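Local coordinates for protein cDNA FLJ56608, highly similar to Homo sapiens chloride channel, calcium activated, family member 1 (CLCA1), mRNA (Homo sapiens, PDB 6PYO) that may help mediate calcium-activated chloride conductance and regulate mucus secretion, and carries here the metal-binding von Willebrand factor type A domain of a secreted, self-cleaving metalloprotease, at residues A[6-19]-A[102-116]. Sequence-based numbering, arbitrary orientation.
Sequences QRIVCLVLDKSGSM and YPTDGSEIVLLTDGE. With CA (calcium ion), chain C.
The Arg7 guanidinium takes the Glu108 carboxylate at its edge, side-on: NE reaches OE2 at 2.5 Å and NH2 reaches OE1 at 2.8 Å, with the two planes 29° apart. Arg7 runs extended from CG to NE, its CG anti to the backbone N (chi1 -178°), which brings the group across the Glu108 side chain at about a right angle; NH1 pairs with Glu41. A methionine in place of Arg7 would probably leave Glu108 with His135 but without its charge mate. Nearby, Ile8 CD1 meets the Tyr102 ring obliquely, 3.7 Å from Tyr102 CG.

From this end onward, strands 8-14 and 108-113 run parallel, joined by six backbone hydrogen bonds from Glu108 N to Ile8 O through Asp14 N to Leu112 O. Beyond them, Thr113 OG1 donates to the anti lone pair of Asp14 OD2, while Asp14 OD1 accepts from Ser16 N and OG. Ser18 OG, 2.1 Å from the calcium ion, also donates to the syn side of Asp114 OD2. With Ser16 and Thr85 on the metal, this is the MIDAS arrangement of VWA domains.

Both strands are central in the sheet: 45-51 flanks 8-14, 133-138 flanks 108-113, helix 24-39 packs on Val9 and Leu11, and helix 87-99 on Cys10 and Val12.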
ATOM      1  N   GLN A   6      -5.670 -17.957  -0.171  1.00 35.32           N
ATOM      2  CA  GLN A   6      -5.046 -17.023  -1.102  1.00 33.04           C
ATOM      3  C   GLN A   6      -4.768 -15.695  -0.416  1.00 28.13           C
ATOM      4  O   GLN A   6      -5.609 -15.157   0.320  1.00 27.04           O
ATOM      5  CB  GLN A   6      -5.924 -16.800  -2.337  1.00 36.69           C
ATOM      6  CG  GLN A   6      -6.285 -18.118  -3.019  1.00 36.02           C
ATOM      7  CD  GLN A   6      -7.601 -18.026  -3.791  1.00 42.03           C
ATOM      8  OE1 GLN A   6      -8.556 -17.378  -3.332  1.00 36.85           O
ATOM      9  NE2 GLN A   6      -7.668 -18.697  -4.935  1.00 39.09           N
ATOM     10  N   ARG A   7      -3.548 -15.232  -0.603  1.00 32.00           N
ATOM     11  CA  ARG A   7      -3.116 -13.957  -0.072  1.00 32.30           C
ATOM     12  C   ARG A   7      -3.965 -12.842  -0.651  1.00 36.45           C
ATOM     13  O   ARG A   7      -4.288 -12.857  -1.826  1.00 32.55           O
ATOM     14  CB  ARG A   7      -1.648 -13.732  -0.457  1.00 37.92           C
ATOM     15  CG  ARG A   7      -1.036 -12.430   0.082  1.00 38.44           C
ATOM     16  CD  ARG A   7       0.424 -12.347  -0.337  1.00 38.15           C
ATOM     17  NE  ARG A   7       1.225 -11.590   0.602  1.00 33.81           N
ATOM     18  CZ  ARG A   7       2.510 -11.340   0.425  1.00 38.01           C
ATOM     19  NH1 ARG A   7       3.103 -11.760  -0.679  1.00 38.01           N
ATOM     20  NH2 ARG A   7       3.192 -10.648   1.308  1.00 40.24           N
ATOM     21  N   ILE A   8      -4.287 -11.855   0.178  1.00 32.26           N
ATOM     22  CA  ILE A   8      -4.924 -10.618  -0.242  1.00 36.44           C
ATOM     23  C   ILE A   8      -3.960  -9.488   0.066  1.00 34.90           C
ATOM     24  O   ILE A   8      -3.542  -9.341   1.208  1.00 32.86           O
ATOM     25  CB  ILE A   8      -6.262 -10.360   0.486  1.00 34.99           C
ATOM     26  CG1 ILE A   8      -7.250 -11.489   0.202  1.00 34.20           C
ATOM     27  CG2 ILE A   8      -6.738  -8.941   0.091  1.00 35.85           C
ATOM     28  CD1 ILE A   8      -8.397 -11.510   1.180  1.00 36.34           C
ATOM     29  N   VAL A   9      -3.637  -8.672  -0.923  1.00 31.66           N
ATOM     30  CA  VAL A   9      -2.643  -7.620  -0.762  1.00 34.16           C
ATOM     31  C   VAL A   9      -3.129  -6.406  -1.513  1.00 36.30           C
ATOM     32  O   VAL A   9      -3.609  -6.530  -2.636  1.00 37.15           O
ATOM     33  CB  VAL A   9      -1.246  -8.030  -1.304  1.00 36.28           C
ATOM     34  CG1 VAL A   9      -0.168  -7.049  -0.832  1.00 34.66           C
ATOM     35  CG2 VAL A   9      -0.877  -9.376  -0.855  1.00 42.73           C
ATOM     36  N   CYS A  10      -3.017  -5.243  -0.887  1.00 31.23           N
ATOM     37  CA  CYS A  10      -3.297  -3.979  -1.530  1.00 35.32           C
ATOM     38  C   CYS A  10      -2.055  -3.117  -1.423  1.00 31.09           C
ATOM     39  O   CYS A  10      -1.586  -2.840  -0.319  1.00 36.60           O
ATOM     40  CB  CYS A  10      -4.510  -3.265  -0.913  1.00 34.04           C
ATOM     41  SG  CYS A  10      -5.110  -2.001  -2.103  1.00 38.23           S
ATOM     42  N   LEU A  11      -1.490  -2.766  -2.564  1.00 35.11           N
ATOM     43  CA  LEU A  11      -0.477  -1.733  -2.608  1.00 36.66           C
ATOM     44  C   LEU A  11      -1.140  -0.392  -2.337  1.00 35.67           C
ATOM     45  O   LEU A  11      -2.162  -0.047  -2.956  1.00 36.47           O
ATOM     46  CB  LEU A  11       0.203  -1.712  -3.976  1.00 39.28           C
ATOM     47  CG  LEU A  11       1.390  -2.595  -4.213  1.00 40.25           C
ATOM     48  CD1 LEU A  11       0.996  -3.995  -3.694  1.00 53.24           C
ATOM     49  CD2 LEU A  11       1.818  -2.636  -5.656  1.00 39.46           C
ATOM     50  N   VAL A  12      -0.567   0.362  -1.416  1.00 33.43           N
ATOM     51  CA  VAL A  12      -1.010   1.712  -1.101  1.00 40.50           C
ATOM     52  C   VAL A  12       0.195   2.619  -1.305  1.00 35.27           C
ATOM     53  O   VAL A  12       1.207   2.508  -0.596  1.00 35.81           O
ATOM     54  CB  VAL A  12      -1.585   1.810   0.311  1.00 35.82           C
ATOM     55  CG1 VAL A  12      -2.055   3.222   0.575  1.00 36.50           C
ATOM     56  CG2 VAL A  12      -2.758   0.842   0.432  1.00 30.63           C
ATOM     57  N   LEU A  13       0.110   3.463  -2.330  1.00 32.89           N
ATOM     58  CA  LEU A  13       1.289   4.087  -2.911  1.00 31.76           C
ATOM     59  C   LEU A  13       1.164   5.602  -2.772  1.00 29.82           C
ATOM     60  O   LEU A  13       0.244   6.202  -3.334  1.00 31.94           O
ATOM     61  CB  LEU A  13       1.431   3.688  -4.375  1.00 38.22           C
ATOM     62  CG  LEU A  13       1.473   2.179  -4.617  1.00 37.06           C
ATOM     63  CD1 LEU A  13       1.535   1.919  -6.090  1.00 41.64           C
ATOM     64  CD2 LEU A  13       2.645   1.556  -3.901  1.00 41.90           C
ATOM     65  N   ASP A  14       2.132   6.205  -2.102  1.00 32.64           N
ATOM     66  CA  ASP A  14       2.186   7.650  -1.893  1.00 32.73           C
ATOM     67  C   ASP A  14       2.683   8.330  -3.163  1.00 33.42           C
ATOM     68  O   ASP A  14       3.836   8.127  -3.571  1.00 37.78           O
ATOM     69  CB  ASP A  14       3.109   7.897  -0.709  1.00 35.93           C
ATOM     70  CG  ASP A  14       3.106   9.339  -0.232  1.00 43.74           C
ATOM     71  OD1 ASP A  14       2.761  10.240  -1.031  1.00 31.83           O
ATOM     72  OD2 ASP A  14       3.487   9.528   0.943  1.00 34.71           O
ATOM     73  N   LYS A  15       1.802   9.103  -3.826  1.00 38.65           N
ATOM     74  CA  LYS A  15       2.199   9.910  -4.973  1.00 37.37           C
ATOM     75  C   LYS A  15       2.141  11.412  -4.659  1.00 43.96           C
ATOM     76  O   LYS A  15       2.008  12.229  -5.580  1.00 42.62           O
ATOM     77  CB  LYS A  15       1.347   9.586  -6.212  1.00 33.73           C
ATOM     78  CG  LYS A  15      -0.161   9.784  -5.988  1.00 38.32           C
ATOM     79  CD  LYS A  15      -0.897  10.357  -7.180  1.00 52.59           C
ATOM     80  CE  LYS A  15      -0.300  11.661  -7.692  1.00 47.30           C
ATOM     81  NZ  LYS A  15      -0.867  12.858  -7.006  1.00 45.16           N
ATOM     82  N   SER A  16       2.233  11.790  -3.382  1.00 41.48           N
ATOM     83  CA  SER A  16       2.092  13.181  -2.964  1.00 40.19           C
ATOM     84  C   SER A  16       3.309  13.993  -3.388  1.00 38.68           C
ATOM     85  O   SER A  16       4.328  13.453  -3.817  1.00 37.39           O
ATOM     86  CB  SER A  16       1.884  13.255  -1.454  1.00 39.72           C
ATOM     87  OG  SER A  16       3.021  12.798  -0.721  1.00 37.51           O
ATOM     88  N   GLY A  17       3.210  15.326  -3.229  1.00 45.89           N
ATOM     89  CA  GLY A  17       4.265  16.198  -3.728  1.00 35.29           C
ATOM     90  C   GLY A  17       5.620  15.958  -3.091  1.00 34.95           C
ATOM     91  O   GLY A  17       6.653  16.086  -3.755  1.00 40.58           O
ATOM     92  N   SER A  18       5.643  15.638  -1.787  1.00 41.00           N
ATOM     93  CA  SER A  18       6.917  15.350  -1.132  1.00 42.16           C
ATOM     94  C   SER A  18       7.657  14.224  -1.825  1.00 43.74           C
ATOM     95  O   SER A  18       8.887  14.162  -1.760  1.00 46.75           O
ATOM     96  CB  SER A  18       6.735  14.975   0.342  1.00 46.96           C
ATOM     97  OG  SER A  18       5.795  13.926   0.542  1.00 35.98           O
ATOM     98  N   MET A  19       6.927  13.299  -2.450  1.00 42.56           N
ATOM     99  CA  MET A  19       7.560  12.171  -3.114  1.00 42.83           C
ATOM    100  C   MET A  19       8.368  12.601  -4.323  1.00 48.91           C
ATOM    101  O   MET A  19       9.164  11.804  -4.828  1.00 44.59           O
ATOM    102  CB  MET A  19       6.485  11.148  -3.502  1.00 35.49           C
ATOM    103  CG  MET A  19       5.849  10.485  -2.289  1.00 42.18           C
ATOM    104  SD  MET A  19       7.025   9.430  -1.367  1.00 42.26           S
ATOM    105  CE  MET A  19       7.082   8.052  -2.500  1.00 38.77           C
ATOM    106  N   TYR A 102     -13.745  -9.545   0.188  1.00 38.85           N
ATOM    107  CA  TYR A 102     -13.188 -10.326   1.280  1.00 39.05           C
ATOM    108  C   TYR A 102     -13.109  -9.496   2.551  1.00 40.35           C
ATOM    109  O   TYR A 102     -13.019  -8.264   2.498  1.00 41.24           O
ATOM    110  CB  TYR A 102     -11.784 -10.834   0.915  1.00 39.61           C
ATOM    111  CG  TYR A 102     -11.764 -11.727  -0.312  1.00 41.50           C
ATOM    112  CD1 TYR A 102     -12.391 -12.973  -0.298  1.00 43.05           C
ATOM    113  CD2 TYR A 102     -11.097 -11.350  -1.473  1.00 39.54           C
ATOM    114  CE1 TYR A 102     -12.374 -13.808  -1.416  1.00 41.16           C
ATOM    115  CE2 TYR A 102     -11.081 -12.167  -2.595  1.00 37.05           C
ATOM    116  CZ  TYR A 102     -11.725 -13.389  -2.567  1.00 42.06           C
ATOM    117  OH  TYR A 102     -11.699 -14.199  -3.696  1.00 44.57           O
ATOM    118  N   PRO A 103     -13.090 -10.152   3.707  1.00 46.19           N
ATOM    119  CA  PRO A 103     -12.692  -9.456   4.939  1.00 36.58           C
ATOM    120  C   PRO A 103     -11.245  -8.985   4.888  1.00 41.95           C
ATOM    121  O   PRO A 103     -10.408  -9.506   4.146  1.00 30.97           O
ATOM    122  CB  PRO A 103     -12.877 -10.510   6.037  1.00 48.47           C
ATOM    123  CG  PRO A 103     -13.344 -11.791   5.347  1.00 53.27           C
ATOM    124  CD  PRO A 103     -13.175 -11.618   3.875  1.00 49.24           C
ATOM    125  N   THR A 104     -10.954  -7.974   5.710  1.00 40.02           N
ATOM    126  CA  THR A 104      -9.609  -7.435   5.811  1.00 35.55           C
ATOM    127  C   THR A 104      -8.760  -8.167   6.844  1.00 33.63           C
ATOM    128  O   THR A 104      -7.527  -8.113   6.766  1.00 36.06           O
ATOM    129  CB  THR A 104      -9.663  -5.942   6.158  1.00 39.94           C
ATOM    130  OG1 THR A 104     -10.631  -5.724   7.197  1.00 36.97           O
ATOM    131  CG2 THR A 104     -10.055  -5.133   4.947  1.00 39.96           C
ATOM    132  N   ASP A 105      -9.374  -8.890   7.770  1.00 39.52           N
ATOM    133  CA  ASP A 105      -8.599  -9.630   8.782  1.00 45.47           C
ATOM    134  C   ASP A 105      -7.683 -10.662   8.118  1.00 39.71           C
ATOM    135  O   ASP A 105      -8.148 -11.601   7.468  1.00 42.39           O
ATOM    136  CB  ASP A 105      -9.541 -10.314   9.778  1.00 46.38           C
ATOM    137  CG  ASP A 105      -8.897 -10.540  11.179  1.00 59.59           C
ATOM    138  OD1 ASP A 105      -7.650 -10.724  11.296  1.00 52.15           O
ATOM    139  OD2 ASP A 105      -9.663 -10.544  12.177  1.00 59.91           O
ATOM    140  N   GLY A 106      -6.383 -10.500   8.298  1.00 37.20           N
ATOM    141  CA  GLY A 106      -5.404 -11.318   7.625  1.00 34.00           C
ATOM    142  C   GLY A 106      -5.052 -10.903   6.212  1.00 34.59           C
ATOM    143  O   GLY A 106      -4.197 -11.547   5.600  1.00 37.54           O
ATOM    144  N   SER A 107      -5.682  -9.862   5.668  1.00 38.68           N
ATOM    145  CA  SER A 107      -5.207  -9.235   4.445  1.00 36.41           C
ATOM    146  C   SER A 107      -3.993  -8.355   4.742  1.00 35.57           C
ATOM    147  O   SER A 107      -3.718  -7.998   5.886  1.00 38.06           O
ATOM    148  CB  SER A 107      -6.326  -8.421   3.783  1.00 35.77           C
ATOM    149  OG  SER A 107      -6.575  -7.220   4.492  1.00 41.47           O
ATOM    150  N   GLU A 108      -3.233  -8.057   3.696  1.00 35.35           N
ATOM    151  CA  GLU A 108      -2.030  -7.257   3.791  1.00 33.64           C
ATOM    152  C   GLU A 108      -2.142  -5.947   2.996  1.00 29.32           C
ATOM    153  O   GLU A 108      -2.707  -5.916   1.896  1.00 35.59           O
ATOM    154  CB  GLU A 108      -0.853  -8.060   3.291  1.00 29.67           C
ATOM    155  CG  GLU A 108      -0.540  -9.339   4.148  1.00 36.88           C
ATOM    156  CD  GLU A 108       0.461 -10.243   3.476  1.00 32.52           C
ATOM    157  OE1 GLU A 108       1.680  -9.945   3.542  1.00 35.26           O
ATOM    158  OE2 GLU A 108       0.034 -11.238   2.823  1.00 36.61           O
ATOM    159  N   ILE A 109      -1.597  -4.875   3.570  1.00 36.12           N
ATOM    160  CA  ILE A 109      -1.328  -3.609   2.885  1.00 32.65           C
ATOM    161  C   ILE A 109       0.192  -3.452   2.771  1.00 37.60           C
ATOM    162  O   ILE A 109       0.929  -3.719   3.729  1.00 36.07           O
ATOM    163  CB  ILE A 109      -1.955  -2.434   3.645  1.00 41.02           C
ATOM    164  CG1 ILE A 109      -3.447  -2.295   3.322  1.00 43.85           C
ATOM    165  CG2 ILE A 109      -1.215  -1.168   3.301  1.00 34.68           C
ATOM    166  CD1 ILE A 109      -4.257  -3.490   3.619  1.00 43.44           C
ATOM    167  N   VAL A 110       0.671  -3.119   1.581  1.00 28.66           N
ATOM    168  CA  VAL A 110       2.058  -2.711   1.381  1.00 27.95           C
ATOM    169  C   VAL A 110       2.001  -1.188   1.209  1.00 38.20           C
ATOM    170  O   VAL A 110       1.570  -0.686   0.160  1.00 32.04           O
ATOM    171  CB  VAL A 110       2.713  -3.410   0.183  1.00 27.57           C
ATOM    172  CG1 VAL A 110       4.147  -2.927  -0.000  1.00 33.97           C
ATOM    173  CG2 VAL A 110       2.713  -4.965   0.402  1.00 33.45           C
ATOM    174  N   LEU A 111       2.424  -0.463   2.236  1.00 31.65           N
ATOM    175  CA  LEU A 111       2.380   1.001   2.287  1.00 33.12           C
ATOM    176  C   LEU A 111       3.745   1.553   1.910  1.00 34.79           C
ATOM    177  O   LEU A 111       4.712   1.431   2.678  1.00 36.92           O
ATOM    178  CB  LEU A 111       1.975   1.473   3.679  1.00 32.50           C
ATOM    179  CG  LEU A 111       1.856   2.990   3.894  1.00 32.70           C
ATOM    180  CD1 LEU A 111       0.992   3.611   2.793  1.00 34.67           C
ATOM    181  CD2 LEU A 111       1.262   3.233   5.270  1.00 32.43           C
ATOM    182  N   LEU A 112       3.840   2.142   0.720  1.00 34.19           N
ATOM    183  CA  LEU A 112       5.098   2.695   0.236  1.00 34.86           C
ATOM    184  C   LEU A 112       4.961   4.224   0.351  1.00 32.86           C
ATOM    185  O   LEU A 112       4.120   4.844  -0.332  1.00 32.96           O
ATOM    186  CB  LEU A 112       5.410   2.236  -1.193  1.00 36.87           C
ATOM    187  CG  LEU A 112       5.467   0.703  -1.435  1.00 38.85           C
ATOM    188  CD1 LEU A 112       5.852   0.325  -2.851  1.00 41.76           C
ATOM    189  CD2 LEU A 112       6.427   0.023  -0.499  1.00 43.90           C
ATOM    190  N   THR A 113       5.735   4.822   1.249  1.00 35.91           N
ATOM    191  CA  THR A 113       5.550   6.260   1.484  1.00 38.00           C
ATOM    192  C   THR A 113       6.816   6.848   2.069  1.00 42.05           C
ATOM    193  O   THR A 113       7.616   6.132   2.688  1.00 39.98           O
ATOM    194  CB  THR A 113       4.384   6.525   2.450  1.00 39.26           C
ATOM    195  OG1 THR A 113       4.243   7.924   2.737  1.00 40.29           O
ATOM    196  CG2 THR A 113       4.670   5.803   3.783  1.00 33.66           C
ATOM    197  N   ASP A 114       6.969   8.188   1.919  1.00 39.96           N
ATOM    198  CA  ASP A 114       8.014   8.871   2.685  1.00 42.27           C
ATOM    199  C   ASP A 114       7.607   9.096   4.139  1.00 41.50           C
ATOM    200  O   ASP A 114       8.451   9.480   4.959  1.00 48.98           O
ATOM    201  CB  ASP A 114       8.451  10.207   2.030  1.00 46.18           C
ATOM    202  CG  ASP A 114       7.343  11.238   1.879  1.00 40.96           C
ATOM    203  OD1 ASP A 114       6.366  11.288   2.647  1.00 42.00           O
ATOM    204  OD2 ASP A 114       7.484  12.036   0.948  1.00 46.27           O
ATOM    205  N   GLY A 115       6.343   8.869   4.486  1.00 38.55           N
ATOM    206  CA  GLY A 115       5.909   8.953   5.864  1.00 42.70           C
ATOM    207  C   GLY A 115       5.739  10.345   6.428  1.00 46.70           C
ATOM    208  O   GLY A 115       5.474  10.478   7.626  1.00 50.22           O
ATOM    209  N   GLU A 116       5.815  11.383   5.600  1.00 52.07           N
ATOM    210  CA  GLU A 116       5.722  12.769   6.057  1.00 41.48           C
ATOM    211  C   GLU A 116       4.251  13.154   6.164  1.00 45.99           C
ATOM    212  O   GLU A 116       3.698  13.886   5.341  1.00 45.23           O
ATOM    213  CB  GLU A 116       6.494  13.665   5.105  1.00 44.99           C
ATOM    214  CG  GLU A 116       7.953  13.338   5.164  1.00 41.43           C
ATOM    215  CD  GLU A 116       8.780  14.026   4.122  1.00 47.24           C
ATOM    216  OE1 GLU A 116       8.200  14.832   3.371  1.00 53.99           O
ATOM    217  OE2 GLU A 116      10.013  13.759   4.061  1.00 54.25           O
TER
HETATM  218 CA    CA C 701       3.764  13.907   1.206  1.00 38.97          CA
HETATM  219  O   HOH W   1      -2.958 -12.036   2.954  1.00 36.10           O
HETATM  220  O   HOH W   2       4.265  15.173   3.186  1.00 46.14           O
HETATM  221  O   HOH W   3       4.105  11.722   2.046  1.00 36.31           O